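Local coordinates for protein amidohydrolase (Xanthomonas campestris pv. campestris, PDB 4DZH) that probably deaminates 5'-methylthioadenosine or related adenosine compounds, as a zinc-binding hydrolase of the ATZ/TRZ family within the amidohydrolase superfamily, at residues I125-N139 / V149-V162. Sequence-based numbering, arbitrary orientation.
Sequences IAEMLRGGTTCVNEN and VYKQHGFRALVGAV
E138 OE1 is gripped twice: Y150 OH donates to it at 2.6 Å, and T80 OG1 is its second hydrogen-bond partner. The tyrosine hydroxyl meets the carboxylate from above its plane, 47° out of it, while OE1 itself lies near the plane of the Y150 ring. A bend in the glutamate chain at chi2 turns the carboxylate to that ring edge; N82 N holds the other oxygen, OE2, so both are satisfied although buried.

V136 comes at about a right angle to the same tyrosine, its CG2 3.6 Å from CZ, and I125 reaches the ring with CG1 and CD1. The largest share of buried surface belongs to F155, whose CG stands anti to the backbone N (chi1 -170°), sending the ring toward helix 114-130 and the start of strand 133-139. T134 O sits 3.7 Å above the ring plane, over its centre; L129 CD2 and V136 CG1 approach at the edge. M128 crosses F155 at about a right angle, CE 3.4 Å from CZ, and its SD makes an oblique Met-aromatic contact.

Beside this core the two strands run parallel, with 4° between their N-to-C directions, in the register C135-R156 to E138-V159. E138 N donates to L158 O at 2.8 Å and L158 N to V136 O at 2.9 Å. N137 OD1 lies alongside L158 CD2, while its ND2 bonds to A78 O.

The N139 side chain lies about 4 Å from those of H79 and H81 and about 5 Å from a zinc ion, without binding it. Strand 133-139, helix 143-152 and strand 156-163 form a right-handed beta-alpha-beta unit of the amidohydrolase TIM barrel.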
ATOM      1  N   ILE A 125      18.037   0.203   7.734  1.00 13.93           N
ATOM      2  CA  ILE A 125      17.750  -0.083   9.131  1.00 12.51           C
ATOM      3  C   ILE A 125      16.835   1.012   9.721  1.00 14.70           C
ATOM      4  O   ILE A 125      15.829   0.722  10.374  1.00 13.18           O
ATOM      5  CB  ILE A 125      19.051  -0.213   9.931  1.00 11.58           C
ATOM      6  CG1 ILE A 125      19.787  -1.496   9.561  1.00 14.12           C
ATOM      7  CG2 ILE A 125      18.745  -0.099  11.448  1.00 14.67           C
ATOM      8  CD1 ILE A 125      21.218  -1.540  10.121  1.00 14.54           C
ATOM      9  N   ALA A 126      17.119   2.281   9.415  1.00 13.91           N
ATOM     10  CA  ALA A 126      16.230   3.360   9.864  1.00 15.52           C
ATOM     11  C   ALA A 126      14.799   3.188   9.292  1.00 11.34           C
ATOM     12  O   ALA A 126      13.804   3.330  10.015  1.00 12.81           O
ATOM     13  CB  ALA A 126      16.841   4.716   9.476  1.00 17.93           C
ATOM     14  N   GLU A 127      14.703   2.926   7.985  1.00 12.97           N
ATOM     15  CA  GLU A 127      13.399   2.763   7.366  1.00 14.62           C
ATOM     16  C   GLU A 127      12.637   1.565   7.933  1.00 10.90           C
ATOM     17  O   GLU A 127      11.410   1.639   8.176  1.00 11.93           O
ATOM     18  CB  GLU A 127      13.522   2.644   5.837  1.00 14.70           C
ATOM     19  CG  GLU A 127      12.136   2.476   5.184  1.00 13.53           C
ATOM     20  CD  GLU A 127      12.158   2.494   3.681  1.00 15.79           C
ATOM     21  OE1 GLU A 127      13.205   2.754   3.073  1.00 15.29           O
ATOM     22  OE2 GLU A 127      11.069   2.224   3.120  1.00 14.24           O
ATOM     23  N   MET A 128      13.380   0.488   8.210  1.00 13.37           N
ATOM     24  CA  MET A 128      12.756  -0.734   8.714  1.00 13.17           C
ATOM     25  C   MET A 128      12.243  -0.512  10.114  1.00 14.74           C
ATOM     26  O   MET A 128      11.099  -0.798  10.387  1.00 13.94           O
ATOM     27  CB  MET A 128      13.698  -1.922   8.649  1.00 13.94           C
ATOM     28  CG  MET A 128      13.938  -2.345   7.208  1.00 14.40           C
ATOM     29  SD  MET A 128      14.905  -3.877   7.106  1.00 15.31           S
ATOM     30  CE  MET A 128      16.482  -3.324   7.829  1.00 15.42           C
ATOM     31  N   LEU A 129      13.065   0.094  10.964  1.00 14.92           N
ATOM     32  CA  LEU A 129      12.644   0.334  12.362  1.00 16.09           C
ATOM     33  C   LEU A 129      11.420   1.252  12.431  1.00 14.56           C
ATOM     34  O   LEU A 129      10.473   0.995  13.163  1.00 16.86           O
ATOM     35  CB  LEU A 129      13.765   0.931  13.220  1.00 14.91           C
ATOM     36  CG  LEU A 129      14.933  -0.021  13.444  1.00 14.05           C
ATOM     37  CD1 LEU A 129      16.151   0.694  14.029  1.00 15.62           C
ATOM     38  CD2 LEU A 129      14.474  -1.187  14.350  1.00 12.46           C
ATOM     39  N   ARG A 130      11.420   2.286  11.592  1.00 12.93           N
ATOM     40  CA  ARG A 130      10.333   3.276  11.605  1.00 14.98           C
ATOM     41  C   ARG A 130       8.998   2.637  11.167  1.00 12.16           C
ATOM     42  O   ARG A 130       7.901   3.127  11.484  1.00 17.62           O
ATOM     43  CB  ARG A 130      10.712   4.488  10.755  1.00 14.65           C
ATOM     44  CG  ARG A 130      11.671   5.473  11.506  1.00 16.71           C
ATOM     45  CD  ARG A 130      12.449   6.350  10.568  1.00 16.44           C
ATOM     46  NE  ARG A 130      11.598   7.178   9.707  1.00 16.33           N
ATOM     47  CZ  ARG A 130      11.243   8.436   9.961  1.00 19.02           C
ATOM     48  NH1 ARG A 130      11.613   9.052  11.088  1.00 20.40           N
ATOM     49  NH2 ARG A 130      10.510   9.091   9.062  1.00 21.38           N
ATOM     50  N   GLY A 131       9.116   1.486  10.473  1.00 12.08           N
ATOM     51  CA  GLY A 131       7.969   0.762   9.991  1.00 15.55           C
ATOM     52  C   GLY A 131       7.710  -0.549  10.675  1.00 11.36           C
ATOM     53  O   GLY A 131       6.970  -1.384  10.152  1.00 14.52           O
ATOM     54  N   GLY A 132       8.364  -0.756  11.818  1.00 13.19           N
ATOM     55  CA  GLY A 132       8.083  -1.943  12.625  1.00 13.49           C
ATOM     56  C   GLY A 132       8.668  -3.256  12.116  1.00 12.36           C
ATOM     57  O   GLY A 132       8.225  -4.330  12.585  1.00 14.18           O
ATOM     58  N   THR A 133       9.671  -3.190  11.247  1.00 11.54           N
ATOM     59  CA  THR A 133      10.404  -4.410  10.848  1.00 13.09           C
ATOM     60  C   THR A 133      11.629  -4.530  11.735  1.00 13.47           C
ATOM     61  O   THR A 133      12.404  -3.541  11.912  1.00 14.37           O
ATOM     62  CB  THR A 133      10.837  -4.326   9.384  1.00 12.69           C
ATOM     63  OG1 THR A 133       9.678  -4.389   8.550  1.00 13.27           O
ATOM     64  CG2 THR A 133      11.785  -5.520   8.988  1.00 12.59           C
ATOM     65  N   THR A 134      11.861  -5.739  12.283  1.00 14.32           N
ATOM     66  CA  THR A 134      12.924  -5.949  13.276  1.00 15.51           C
ATOM     67  C   THR A 134      13.958  -7.029  12.886  1.00 15.16           C
ATOM     68  O   THR A 134      14.973  -7.245  13.602  1.00 15.17           O
ATOM     69  CB  THR A 134      12.345  -6.382  14.651  1.00 14.17           C
ATOM     70  OG1 THR A 134      11.445  -7.496  14.467  1.00 17.43           O
ATOM     71  CG2 THR A 134      11.566  -5.240  15.269  1.00 15.67           C
ATOM     72  N   CYS A 135      13.722  -7.668  11.744  1.00 15.41           N
ATOM     73  CA  CYS A 135      14.592  -8.751  11.277  1.00 13.92           C
ATOM     74  C   CYS A 135      14.552  -8.803   9.742  1.00 12.74           C
ATOM     75  O   CYS A 135      13.485  -8.582   9.156  1.00 13.16           O
ATOM     76  CB  CYS A 135      14.047 -10.065  11.841  1.00 18.24           C
ATOM     77  SG  CYS A 135      15.125 -11.529  11.596  1.00 17.11           S
ATOM     78  N   VAL A 136      15.700  -9.141   9.127  1.00 12.82           N
ATOM     79  CA  VAL A 136      15.748  -9.284   7.678  1.00 13.40           C
ATOM     80  C   VAL A 136      16.441 -10.551   7.301  1.00 16.17           C
ATOM     81  O   VAL A 136      17.200 -11.126   8.113  1.00 15.69           O
ATOM     82  CB  VAL A 136      16.545  -8.146   6.990  1.00 17.87           C
ATOM     83  CG1 VAL A 136      15.769  -6.901   7.059  1.00 20.91           C
ATOM     84  CG2 VAL A 136      17.951  -7.966   7.611  1.00 17.31           C
ATOM     85  N   ASN A 137      16.136 -10.974   6.068  1.00 14.29           N
ATOM     86  CA  ASN A 137      16.861 -12.049   5.391  1.00 13.42           C
ATOM     87  C   ASN A 137      17.575 -11.343   4.253  1.00 15.32           C
ATOM     88  O   ASN A 137      16.998 -11.157   3.155  1.00 16.44           O
ATOM     89  CB  ASN A 137      15.870 -13.044   4.823  1.00 14.40           C
ATOM     90  CG  ASN A 137      16.535 -14.271   4.248  1.00 16.62           C
ATOM     91  OD1 ASN A 137      17.683 -14.606   4.570  1.00 18.09           O
ATOM     92  ND2 ASN A 137      15.783 -14.999   3.457  1.00 15.84           N
ATOM     93  N   GLU A 138      18.833 -10.956   4.522  1.00 15.34           N
ATOM     94  CA  GLU A 138      19.605 -10.087   3.638  1.00 13.71           C
ATOM     95  C   GLU A 138      20.331 -10.871   2.541  1.00 14.07           C
ATOM     96  O   GLU A 138      20.844 -11.969   2.756  1.00 17.23           O
ATOM     97  CB  GLU A 138      20.674  -9.362   4.482  1.00 16.49           C
ATOM     98  CG  GLU A 138      21.396  -8.252   3.715  1.00 16.53           C
ATOM     99  CD  GLU A 138      20.455  -7.167   3.166  1.00 16.49           C
ATOM    100  OE1 GLU A 138      19.523  -6.647   3.873  1.00 17.15           O
ATOM    101  OE2 GLU A 138      20.699  -6.781   2.021  1.00 18.16           O
ATOM    102  N   ASN A 139      20.387 -10.266   1.341  1.00 13.29           N
ATOM    103  CA  ASN A 139      21.008 -10.964   0.220  1.00 16.54           C
ATOM    104  C   ASN A 139      21.789  -9.931  -0.600  1.00 15.20           C
ATOM    105  O   ASN A 139      21.229  -9.292  -1.488  1.00 16.03           O
ATOM    106  CB  ASN A 139      19.851 -11.596  -0.584  1.00 15.36           C
ATOM    107  CG  ASN A 139      20.306 -12.476  -1.719  1.00 22.13           C
ATOM    108  OD1 ASN A 139      21.394 -12.342  -2.228  1.00 22.72           O
ATOM    109  ND2 ASN A 139      19.408 -13.374  -2.166  1.00 24.64           N
ATOM    110  N   VAL A 149      27.289  -4.030  10.317  1.00 17.78           N
ATOM    111  CA  VAL A 149      26.349  -2.916  10.413  1.00 17.63           C
ATOM    112  C   VAL A 149      25.089  -3.289  11.164  1.00 17.70           C
ATOM    113  O   VAL A 149      24.699  -2.589  12.078  1.00 18.77           O
ATOM    114  CB  VAL A 149      25.982  -2.330   9.040  1.00 20.52           C
ATOM    115  CG1 VAL A 149      24.864  -1.314   9.175  1.00 23.45           C
ATOM    116  CG2 VAL A 149      27.202  -1.704   8.421  1.00 20.87           C
ATOM    117  N   TYR A 150      24.477  -4.424  10.818  1.00 16.82           N
ATOM    118  CA  TYR A 150      23.316  -4.883  11.575  1.00 14.36           C
ATOM    119  C   TYR A 150      23.655  -5.076  13.077  1.00 16.70           C
ATOM    120  O   TYR A 150      22.883  -4.640  13.931  1.00 15.88           O
ATOM    121  CB  TYR A 150      22.753  -6.173  10.976  1.00 13.34           C
ATOM    122  CG  TYR A 150      22.002  -5.946   9.664  1.00 11.82           C
ATOM    123  CD1 TYR A 150      20.932  -5.068   9.557  1.00 11.74           C
ATOM    124  CD2 TYR A 150      22.362  -6.662   8.528  1.00 11.82           C
ATOM    125  CE1 TYR A 150      20.248  -4.893   8.368  1.00 14.07           C
ATOM    126  CE2 TYR A 150      21.660  -6.485   7.338  1.00 14.08           C
ATOM    127  CZ  TYR A 150      20.630  -5.603   7.270  1.00 16.13           C
ATOM    128  OH  TYR A 150      19.902  -5.389   6.104  1.00 17.08           O
ATOM    129  N   LYS A 151      24.791  -5.725  13.361  1.00 16.30           N
ATOM    130  CA  LYS A 151      25.201  -6.035  14.737  1.00 17.38           C
ATOM    131  C   LYS A 151      25.379  -4.714  15.474  1.00 17.16           C
ATOM    132  O   LYS A 151      24.868  -4.549  16.577  1.00 21.00           O
ATOM    133  CB  LYS A 151      26.494  -6.823  14.743  1.00 17.76           C
ATOM    134  CG  LYS A 151      26.962  -7.171  16.164  1.00 19.25           C
ATOM    135  CD  LYS A 151      25.912  -8.012  16.882  1.00 20.92           C
ATOM    136  CE  LYS A 151      26.394  -8.431  18.310  1.00 31.20           C
ATOM    137  NZ  LYS A 151      25.692  -9.630  18.825  1.00 34.61           N
ATOM    138  N   GLN A 152      26.064  -3.750  14.861  1.00 19.08           N
ATOM    139  CA  GLN A 152      26.312  -2.451  15.539  1.00 20.83           C
ATOM    140  C   GLN A 152      24.991  -1.742  15.922  1.00 20.90           C
ATOM    141  O   GLN A 152      24.880  -1.065  16.968  1.00 23.54           O
ATOM    142  CB  GLN A 152      27.170  -1.568  14.610  1.00 25.68           C
ATOM    143  CG  GLN A 152      27.434  -0.132  15.090  1.00 37.06           C
ATOM    144  CD  GLN A 152      27.711   0.822  13.919  1.00 45.83           C
ATOM    145  OE1 GLN A 152      28.169   0.391  12.847  1.00 50.74           O
ATOM    146  NE2 GLN A 152      27.416   2.127  14.116  1.00 44.62           N
ATOM    147  N   HIS A 153      23.958  -1.900  15.092  1.00 17.03           N
ATOM    148  CA  HIS A 153      22.696  -1.254  15.356  1.00 16.52           C
ATOM    149  C   HIS A 153      21.749  -2.095  16.192  1.00 15.65           C
ATOM    150  O   HIS A 153      20.576  -1.697  16.428  1.00 19.64           O
ATOM    151  CB  HIS A 153      21.988  -0.866  14.034  1.00 18.36           C
ATOM    152  CG  HIS A 153      22.617   0.301  13.346  1.00 20.68           C
ATOM    153  ND1 HIS A 153      23.708   0.179  12.524  1.00 22.34           N
ATOM    154  CD2 HIS A 153      22.362   1.627  13.446  1.00 26.10           C
ATOM    155  CE1 HIS A 153      24.073   1.381  12.098  1.00 22.37           C
ATOM    156  NE2 HIS A 153      23.277   2.272  12.650  1.00 28.04           N
ATOM    157  N   GLY A 154      22.211  -3.265  16.607  1.00 16.67           N
ATOM    158  CA  GLY A 154      21.335  -4.169  17.315  1.00 19.44           C
ATOM    159  C   GLY A 154      20.144  -4.713  16.551  1.00 20.46           C
ATOM    160  O   GLY A 154      19.092  -4.928  17.130  1.00 20.71           O
ATOM    161  N   PHE A 155      20.318  -4.966  15.251  1.00 15.68           N
ATOM    162  CA  PHE A 155      19.209  -5.309  14.387  1.00 16.20           C
ATOM    163  C   PHE A 155      19.383  -6.763  13.950  1.00 16.36           C
ATOM    164  O   PHE A 155      20.495  -7.157  13.636  1.00 20.00           O
ATOM    165  CB  PHE A 155      19.186  -4.347  13.174  1.00 18.00           C
ATOM    166  CG  PHE A 155      17.942  -4.459  12.332  1.00 12.81           C
ATOM    167  CD1 PHE A 155      17.787  -5.474  11.381  1.00 13.16           C
ATOM    168  CD2 PHE A 155      16.919  -3.547  12.497  1.00 13.51           C
ATOM    169  CE1 PHE A 155      16.612  -5.576  10.632  1.00 15.57           C
ATOM    170  CE2 PHE A 155      15.713  -3.649  11.761  1.00 14.58           C
ATOM    171  CZ  PHE A 155      15.569  -4.656  10.810  1.00 15.35           C
ATOM    172  N   ARG A 156      18.304  -7.560  14.001  1.00 15.10           N
ATOM    173  CA  ARG A 156      18.436  -8.996  13.754  1.00 16.39           C
ATOM    174  C   ARG A 156      18.501  -9.319  12.259  1.00 15.40           C
ATOM    175  O   ARG A 156      17.766  -8.757  11.449  1.00 15.82           O
ATOM    176  CB  ARG A 156      17.262  -9.734  14.396  1.00 14.99           C
ATOM    177  CG  ARG A 156      17.517 -11.246  14.589  1.00 17.52           C
ATOM    178  CD  ARG A 156      16.348 -11.873  15.333  1.00 17.51           C
ATOM    179  NE  ARG A 156      16.138 -11.221  16.619  1.00 17.58           N
ATOM    180  CZ  ARG A 156      16.874 -11.462  17.708  1.00 17.87           C
ATOM    181  NH1 ARG A 156      17.905 -12.320  17.662  1.00 21.41           N
ATOM    182  NH2 ARG A 156      16.600 -10.830  18.841  1.00 19.97           N
ATOM    183  N   ALA A 157      19.369 -10.257  11.899  1.00 15.48           N
ATOM    184  CA  ALA A 157      19.482 -10.584  10.480  1.00 15.14           C
ATOM    185  C   ALA A 157      20.001 -11.972  10.235  1.00 15.91           C
ATOM    186  O   ALA A 157      20.930 -12.443  10.895  1.00 17.03           O
ATOM    187  CB  ALA A 157      20.423  -9.596   9.804  1.00 17.07           C
ATOM    188  N   LEU A 158      19.439 -12.577   9.202  1.00 12.55           N
ATOM    189  CA  LEU A 158      20.081 -13.749   8.555  1.00 15.77           C
ATOM    190  C   LEU A 158      20.778 -13.157   7.338  1.00 15.98           C
ATOM    191  O   LEU A 158      20.102 -12.571   6.455  1.00 16.51           O
ATOM    192  CB  LEU A 158      19.010 -14.767   8.130  1.00 16.05           C
ATOM    193  CG  LEU A 158      19.584 -16.001   7.392  1.00 16.15           C
ATOM    194  CD1 LEU A 158      20.578 -16.788   8.248  1.00 18.23           C
ATOM    195  CD2 LEU A 158      18.469 -16.939   6.919  1.00 17.40           C
ATOM    196  N   VAL A 159      22.110 -13.226   7.315  1.00 16.15           N
ATOM    197  CA  VAL A 159      22.896 -12.509   6.304  1.00 15.82           C
ATOM    198  C   VAL A 159      23.430 -13.500   5.304  1.00 15.93           C
ATOM    199  O   VAL A 159      24.094 -14.478   5.676  1.00 17.24           O
ATOM    200  CB  VAL A 159      24.062 -11.736   6.952  1.00 16.32           C
ATOM    201  CG1 VAL A 159      24.937 -11.090   5.872  1.00 17.99           C
ATOM    202  CG2 VAL A 159      23.521 -10.665   7.887  1.00 17.14           C
ATOM    203  N   GLY A 160      23.112 -13.272   4.039  1.00 13.23           N
ATOM    204  CA  GLY A 160      23.545 -14.228   3.029  1.00 18.53           C
ATOM    205  C   GLY A 160      24.884 -13.926   2.383  1.00 17.50           C
ATOM    206  O   GLY A 160      25.178 -12.767   2.047  1.00 19.92           O
ATOM    207  N   ALA A 161      25.655 -14.981   2.140  1.00 17.32           N
ATOM    208  CA  ALA A 161      26.906 -14.884   1.416  1.00 18.82           C
ATOM    209  C   ALA A 161      26.591 -15.214  -0.045  1.00 18.08           C
ATOM    210  O   ALA A 161      26.221 -16.344  -0.385  1.00 21.51           O
ATOM    211  CB  ALA A 161      27.930 -15.915   2.000  1.00 18.99           C
ATOM    212  N   VAL A 162      26.671 -14.201  -0.902  1.00 19.31           N
ATOM    213  CA  VAL A 162      26.363 -14.393  -2.323  1.00 19.59           C
ATOM    214  C   VAL A 162      27.293 -15.407  -3.003  1.00 17.77           C
ATOM    215  O   VAL A 162      28.532 -15.335  -2.840  1.00 20.22           O
ATOM    216  CB  VAL A 162      26.456 -13.040  -3.108  1.00 24.04           C
ATOM    217  CG1 VAL A 162      26.235 -13.257  -4.601  1.00 24.14           C
ATOM    218  CG2 VAL A 162      25.470 -12.006  -2.582  1.00 22.15           C
TER